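Long-range contacts in conserved domain protein (Streptococcus pneumoniae, PDB 4IAJ), which is of unknown function but is a small alpha/beta protein of the DUF4649 family, found here in an eight-chain assembly: residues 5-10 with 47-52; 9-14 with 39-44. All blocks are in the same frame, centred on the assembly; numbering follows the deposited sequence. Where two conformers were deposited one is given.

Interaction 1: 5-10 with 47-52; sequences NMIEIT and QKLTYK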
loop_
_atom_site.group_PDB
_atom_site.type_symbol
_atom_site.label_atom_id
_atom_site.label_comp_id
_atom_site.label_asym_id
_atom_site.label_seq_id
_atom_site.Cartn_x
_atom_site.Cartn_y
_atom_site.Cartn_z
ATOM N N ASN B 5 6.946 30.247 -9.118
ATOM C CA ASN B 5 6.188 29.238 -8.367
ATOM C C ASN B 5 6.033 29.561 -6.890
ATOM O O ASN B 5 7.017 29.760 -6.174
ATOM C CB ASN B 5 6.870 27.891 -8.501
ATOM C CG ASN B 5 6.909 27.417 -9.925
ATOM O OD1 ASN B 5 5.883 27.384 -10.600
ATOM N ND2 ASN B 5 8.091 27.061 -10.400
HETATM N N MSE B 6 4.793 29.561 -6.424
HETATM C CA MSE B 6 4.537 29.804 -5.013
HETATM C C MSE B 6 5.172 28.758 -4.102
HETATM O O MSE B 6 5.610 29.112 -3.013
HETATM C CB MSE B 6 3.038 29.847 -4.744
HETATM C CG MSE B 6 2.743 31.018 -3.820
HETATM SE SE MSE B 6 0.821 30.960 -3.519
HETATM C CE MSE B 6 0.350 31.968 -5.144
ATOM N N ILE B 7 5.223 27.494 -4.533
ATOM C CA ILE B 7 5.835 26.417 -3.740
ATOM C C ILE B 7 6.888 25.634 -4.539
ATOM O O ILE B 7 6.628 25.189 -5.651
ATOM C CB ILE B 7 4.784 25.449 -3.168
ATOM C CG1 ILE B 7 3.822 26.220 -2.275
ATOM C CG2 ILE B 7 5.451 24.348 -2.355
ATOM C CD1 ILE B 7 2.762 25.373 -1.617
ATOM N N GLU B 8 8.085 25.518 -3.965
ATOM C CA GLU B 8 9.146 24.672 -4.481
ATOM C C GLU B 8 9.636 23.814 -3.338
ATOM O O GLU B 8 9.832 24.306 -2.234
ATOM C CB GLU B 8 10.293 25.493 -5.048
ATOM C CG GLU B 8 9.871 26.344 -6.236
ATOM C CD GLU B 8 11.021 26.721 -7.169
ATOM O OE1 GLU B 8 12.170 26.256 -6.956
ATOM O OE2 GLU B 8 10.762 27.482 -8.130
ATOM N N ILE B 9 9.786 22.522 -3.588
ATOM C CA ILE B 9 10.209 21.594 -2.552
ATOM C C ILE B 9 11.370 20.760 -3.077
ATOM O O ILE B 9 11.272 20.164 -4.145
ATOM C CB ILE B 9 9.084 20.645 -2.123
ATOM C CG1 ILE B 9 7.831 21.420 -1.682
ATOM C CG2 ILE B 9 9.567 19.736 -1.007
ATOM C CD1 ILE B 9 6.599 20.537 -1.539
ATOM N N THR B 10 12.470 20.718 -2.331
ATOM C CA THR B 10 13.588 19.881 -2.717
ATOM C C THR B 10 13.781 18.834 -1.626
ATOM O O THR B 10 13.774 19.143 -0.443
ATOM C CB THR B 10 14.870 20.687 -2.952
ATOM O OG1 THR B 10 14.689 21.591 -4.051
ATOM C CG2 THR B 10 16.010 19.764 -3.289
ATOM N N GLN B 47 15.022 18.982 1.994
ATOM C CA GLN B 47 16.229 19.766 2.045
ATOM C C GLN B 47 15.916 21.244 1.954
ATOM O O GLN B 47 16.582 22.041 2.599
ATOM C CB GLN B 47 17.148 19.360 0.909
ATOM C CG GLN B 47 18.590 19.746 1.152
ATOM C CD GLN B 47 19.335 19.933 -0.140
ATOM O OE1 GLN B 47 18.923 20.728 -0.995
ATOM N NE2 GLN B 47 20.425 19.191 -0.310
ATOM N N LYS B 48 14.916 21.617 1.145
ATOM C CA LYS B 48 14.506 23.022 1.002
ATOM C C LYS B 48 13.002 23.156 0.730
ATOM O O LYS B 48 12.483 22.488 -0.147
ATOM C CB LYS B 48 15.280 23.675 -0.137
ATOM C CG LYS B 48 14.925 25.124 -0.406
ATOM C CD LYS B 48 15.861 25.746 -1.441
ATOM C CE LYS B 48 15.416 25.422 -2.858
ATOM N NZ LYS B 48 16.336 25.991 -3.879
ATOM N N LEU B 49 12.322 24.011 1.491
ATOM C CA LEU B 49 10.914 24.337 1.263
ATOM C C LEU B 49 10.803 25.837 1.062
ATOM O O LEU B 49 11.092 26.600 1.970
ATOM C CB LEU B 49 10.053 23.894 2.436
ATOM C CG LEU B 49 8.618 24.413 2.499
ATOM C CD1 LEU B 49 7.791 23.896 1.321
ATOM C CD2 LEU B 49 7.973 24.008 3.807
ATOM N N THR B 50 10.364 26.246 -0.126
ATOM C CA THR B 50 10.334 27.655 -0.509
ATOM C C THR B 50 8.889 28.049 -0.778
ATOM O O THR B 50 8.225 27.472 -1.653
ATOM C CB THR B 50 11.205 27.923 -1.756
ATOM O OG1 THR B 50 12.560 27.510 -1.510
ATOM C CG2 THR B 50 11.220 29.383 -2.104
ATOM N N TYR B 51 8.413 29.025 -0.014
ATOM C CA TYR B 51 7.060 29.541 -0.134
ATOM C C TYR B 51 7.085 30.999 -0.593
ATOM O O TYR B 51 7.576 31.873 0.121
ATOM C CB TYR B 51 6.334 29.421 1.201
ATOM C CG TYR B 51 4.938 29.976 1.167
ATOM C CD1 TYR B 51 3.914 29.282 0.533
ATOM C CD2 TYR B 51 4.635 31.190 1.759
ATOM C CE1 TYR B 51 2.624 29.785 0.499
ATOM C CE2 TYR B 51 3.349 31.699 1.729
ATOM C CZ TYR B 51 2.347 30.987 1.098
ATOM O OH TYR B 51 1.065 31.468 1.059
ATOM N N LYS B 52 6.541 31.257 -1.780
ATOM C CA LYS B 52 6.612 32.584 -2.413
ATOM C C LYS B 52 8.036 33.130 -2.436
ATOM O O LYS B 52 8.246 34.319 -2.236
ATOM C CB LYS B 52 5.699 33.571 -1.699
ATOM C CG LYS B 52 4.289 33.052 -1.536
ATOM C CD LYS B 52 3.374 34.095 -0.918
ATOM C CE LYS B 52 2.919 35.102 -1.944
ATOM N NZ LYS B 52 1.625 35.689 -1.514
HETATM O O HOH W 1 8.464 29.679 -3.607
#
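Gln47 and Lys48 both turn their N-H groups onto one acceptor, Thr10 O, a classic beta bulge: Gln47 N lies 2.7 Å from Thr10 O and Lys48 N 3.2 Å from it, both from the same face of the carbonyl plane. Gln47 OE1 stays beside Thr10 CG2 while Gln47 NE2 goes to Glu18. Lys48 O takes the straight bond from Thr10 N (2.8 Å, 170° at the hydrogen), and the aliphatic chain of Lys48 leans over Thr10, whose hydroxyl is bonded to Thr20. Leu49, with CG anti to the backbone N (chi1 167°), lays CD1 alongside Ile9 CG1 at 3.9 Å. Thr50 and Glu8 form a hydrogen-bonded antiparallel pair, each donating N-H to the other; Thr50 OG1 serves Asn55. Tyr51 presents the edge of its ring, at CD1, to Ile7 CG1 (4.2 Å), and Met6 SE sits obliquely to the ring in a Met-aromatic contact. Lys52 N closes the ladder on Met6 O at 2.6 Å, and the side chains of Lys52 and Met6, present as selenomethionine, run side by side, tight at CG to CG (3.4 Å). Branched and aromatic residues thus give an oily face of Ile7, Ile9, Leu49 and Tyr51, whereas the Glu8, Thr10, Lys48 and Thr50 face is polar, an amphipathic sheet.

Interaction 2: 9-14 with 39-44; sequences ITYIDA and GVADYY. With EDO (1,2-ethanediol), chain P.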
loop_
_atom_site.group_PDB
_atom_site.type_symbol
_atom_site.label_atom_id
_atom_site.label_comp_id
_atom_site.label_asym_id
_atom_site.label_seq_id
_atom_site.Cartn_x
_atom_site.Cartn_y
_atom_site.Cartn_z
ATOM N N ILE B 9 9.786 22.522 -3.588
ATOM C CA ILE B 9 10.209 21.594 -2.552
ATOM C C ILE B 9 11.370 20.760 -3.077
ATOM O O ILE B 9 11.272 20.164 -4.145
ATOM C CB ILE B 9 9.084 20.645 -2.123
ATOM C CG1 ILE B 9 7.831 21.420 -1.682
ATOM C CG2 ILE B 9 9.567 19.736 -1.007
ATOM C CD1 ILE B 9 6.599 20.537 -1.539
ATOM N N THR B 10 12.470 20.718 -2.331
ATOM C CA THR B 10 13.588 19.881 -2.717
ATOM C C THR B 10 13.781 18.834 -1.626
ATOM O O THR B 10 13.774 19.143 -0.443
ATOM C CB THR B 10 14.870 20.687 -2.952
ATOM O OG1 THR B 10 14.689 21.591 -4.051
ATOM C CG2 THR B 10 16.010 19.764 -3.289
ATOM N N TYR B 11 13.901 17.584 -2.038
ATOM C CA TYR B 11 14.048 16.482 -1.098
ATOM C C TYR B 11 15.097 15.521 -1.609
ATOM O O TYR B 11 15.538 15.614 -2.761
ATOM C CB TYR B 11 12.705 15.793 -0.860
ATOM C CG TYR B 11 12.069 15.241 -2.090
ATOM C CD1 TYR B 11 12.443 14.010 -2.603
ATOM C CD2 TYR B 11 11.087 15.951 -2.742
ATOM C CE1 TYR B 11 11.845 13.505 -3.754
ATOM C CE2 TYR B 11 10.486 15.459 -3.873
ATOM C CZ TYR B 11 10.870 14.252 -4.385
ATOM O OH TYR B 11 10.247 13.807 -5.523
ATOM N N ILE B 12 15.528 14.627 -0.729
ATOM C CA ILE B 12 16.576 13.654 -1.043
ATOM C C ILE B 12 15.938 12.299 -1.103
ATOM O O ILE B 12 15.341 11.876 -0.119
ATOM C CB ILE B 12 17.680 13.589 0.031
ATOM C CG1 ILE B 12 18.128 14.998 0.446
ATOM C CG2 ILE B 12 18.855 12.753 -0.469
ATOM C CD1 ILE B 12 18.726 15.821 -0.665
ATOM N N ASP B 13 16.071 11.611 -2.234
ATOM C CA ASP B 13 15.425 10.311 -2.400
ATOM C C ASP B 13 16.356 9.198 -1.928
ATOM O O ASP B 13 17.454 9.475 -1.410
ATOM C CB ASP B 13 14.933 10.113 -3.858
ATOM C CG ASP B 13 16.042 9.950 -4.863
ATOM O OD1 ASP B 13 17.211 9.654 -4.506
ATOM O OD2 ASP B 13 15.730 10.136 -6.062
ATOM N N ALA B 14 15.932 7.955 -2.112
ATOM C CA ALA B 14 16.659 6.807 -1.578
ATOM C C ALA B 14 17.974 6.524 -2.326
ATOM O O ALA B 14 18.824 5.788 -1.827
ATOM C CB ALA B 14 15.761 5.579 -1.582
ATOM N N GLY B 39 2.057 9.365 -1.645
ATOM C CA GLY B 39 2.959 10.057 -2.561
ATOM C C GLY B 39 4.286 9.351 -2.514
ATOM O O GLY B 39 4.676 8.839 -1.448
ATOM N N VAL B 40 4.960 9.293 -3.657
ATOM C CA VAL B 40 6.261 8.642 -3.788
ATOM C C VAL B 40 7.243 9.162 -2.758
ATOM O O VAL B 40 7.967 8.408 -2.135
ATOM C CB VAL B 40 6.919 8.878 -5.174
ATOM C CG1 VAL B 40 8.313 8.247 -5.233
ATOM C CG2 VAL B 40 6.065 8.326 -6.296
ATOM N N ALA B 41 7.243 10.473 -2.592
ATOM C CA ALA B 41 8.276 11.148 -1.791
ATOM C C ALA B 41 7.945 11.316 -0.310
ATOM O O ALA B 41 8.745 11.911 0.410
ATOM C CB ALA B 41 8.535 12.516 -2.395
ATOM N N ASP B 42 6.788 10.813 0.139
ATOM C CA ASP B 42 6.245 11.140 1.475
ATOM C C ASP B 42 7.176 10.898 2.648
ATOM O O ASP B 42 7.075 11.598 3.640
ATOM C CB ASP B 42 4.941 10.378 1.759
ATOM C CG ASP B 42 3.760 10.935 0.980
ATOM O OD1 ASP B 42 3.932 11.945 0.257
ATOM O OD2 ASP B 42 2.681 10.339 1.073
ATOM N N TYR B 43 8.042 9.899 2.575
ATOM C CA TYR B 43 8.950 9.646 3.719
ATOM C C TYR B 43 10.340 10.238 3.489
ATOM O O TYR B 43 11.284 9.910 4.190
ATOM C CB TYR B 43 9.057 8.158 3.981
ATOM C CG TYR B 43 7.859 7.603 4.681
ATOM C CD1 TYR B 43 6.753 7.132 3.967
ATOM C CD2 TYR B 43 7.824 7.560 6.049
ATOM C CE1 TYR B 43 5.650 6.624 4.633
ATOM C CE2 TYR B 43 6.749 7.042 6.727
ATOM C CZ TYR B 43 5.659 6.587 6.027
ATOM O OH TYR B 43 4.601 6.086 6.743
ATOM N N TYR B 44 10.490 11.107 2.497
ATOM C CA TYR B 44 11.813 11.602 2.196
ATOM C C TYR B 44 12.035 12.891 2.967
ATOM O O TYR B 44 11.120 13.710 3.081
ATOM C CB TYR B 44 11.976 11.837 0.711
ATOM C CG TYR B 44 12.160 10.607 -0.166
ATOM C CD1 TYR B 44 12.848 9.479 0.274
ATOM C CD2 TYR B 44 11.740 10.631 -1.483
ATOM C CE1 TYR B 44 13.049 8.391 -0.560
ATOM C CE2 TYR B 44 11.953 9.555 -2.332
ATOM C CZ TYR B 44 12.612 8.446 -1.871
ATOM O OH TYR B 44 12.873 7.400 -2.711
HETATM C C1 EDO P . 5.425 10.335 6.183
HETATM O O1 EDO P . 5.677 11.658 6.674
HETATM C C2 EDO P . 3.991 10.143 5.688
HETATM O O2 EDO P . 3.275 11.379 5.528
#
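Tyr44 lays one face of its ring on the backbone of Asp13: Asp13 CA stands 3.4 Å from the centroid of the Tyr44 ring, only 12° off the normal, a CH-pi contact placed over the centre. A broad flat ring suits this place because it can lie against the chain where the strand gives way to a loop. Asp13 CB approaches the same ring at Tyr44 CE2, 3.4 Å away, and the carbonyl Ile12 O lies close to its root. At the far end the phenol oxygen accepts a hydrogen bond, Ala14 N to Tyr44 OH at 3.2 Å. The ring therefore spans Asp13 and ends with its hydroxyl at Ala14 N, and the small Ala14 CB fits beside that oxygen.

Tyr11 meets the same tyrosine differently. The two ring planes are within 19° of parallel, yet displaced along those planes, with little of one ring above the other, and contact is made by Tyr11 CD1 and Tyr44 CD2 at 3.6 Å. Tyr11 CG sits between its backbone N and carbonyl carbon (chi1 59°), which carries the ring out to Ala41; there Ala41 CB rests over one face, 3.5 Å from Tyr11 CZ. A bare methyl is well suited to such close CH-pi packing. Two overlapping type I turns, Gly39 to Asp42 and Ala41 to Tyr44, deliver Ala41 and Tyr44 to their positions. A 1,2-ethanediol, probably from the crystallisation liquor, covers one Tyr43 face and bonds weakly to Asp42 O.

Tyr43 of a second subunit packs on Tyr44 and Ala14. Asp13 OD1 bonds Ser15 OG, while OD2 forms a salt bridge with Arg19 of strand 18-23. The contact thus joins the end of strand 7-12, beside strand 18-23, to the loop leading from strand 36-39 into strand 46-51.

Interactions 1 and 2 share strand 7-12, with Ile9 and Thr10 common to both, and their centres are 13 Å apart. Along the chain the strand comes first; then, after strand 18-23, helix 26-35 and strand 36-39, the loop 39-44 is followed closely by 47-52. Interaction 1 pairs the strand with its sheet neighbour 46-51, closer to the centre of the folded chain, whereas interaction 2 lies farther out, where the strand ends and the loop leads into that same neighbour. Gln47 NE2 touches Ile12 CD1 at 3.8 Å where they meet. One strand thus links the interior of the four-stranded antiparallel sheet to a loop in contact with other subunits of the assembly.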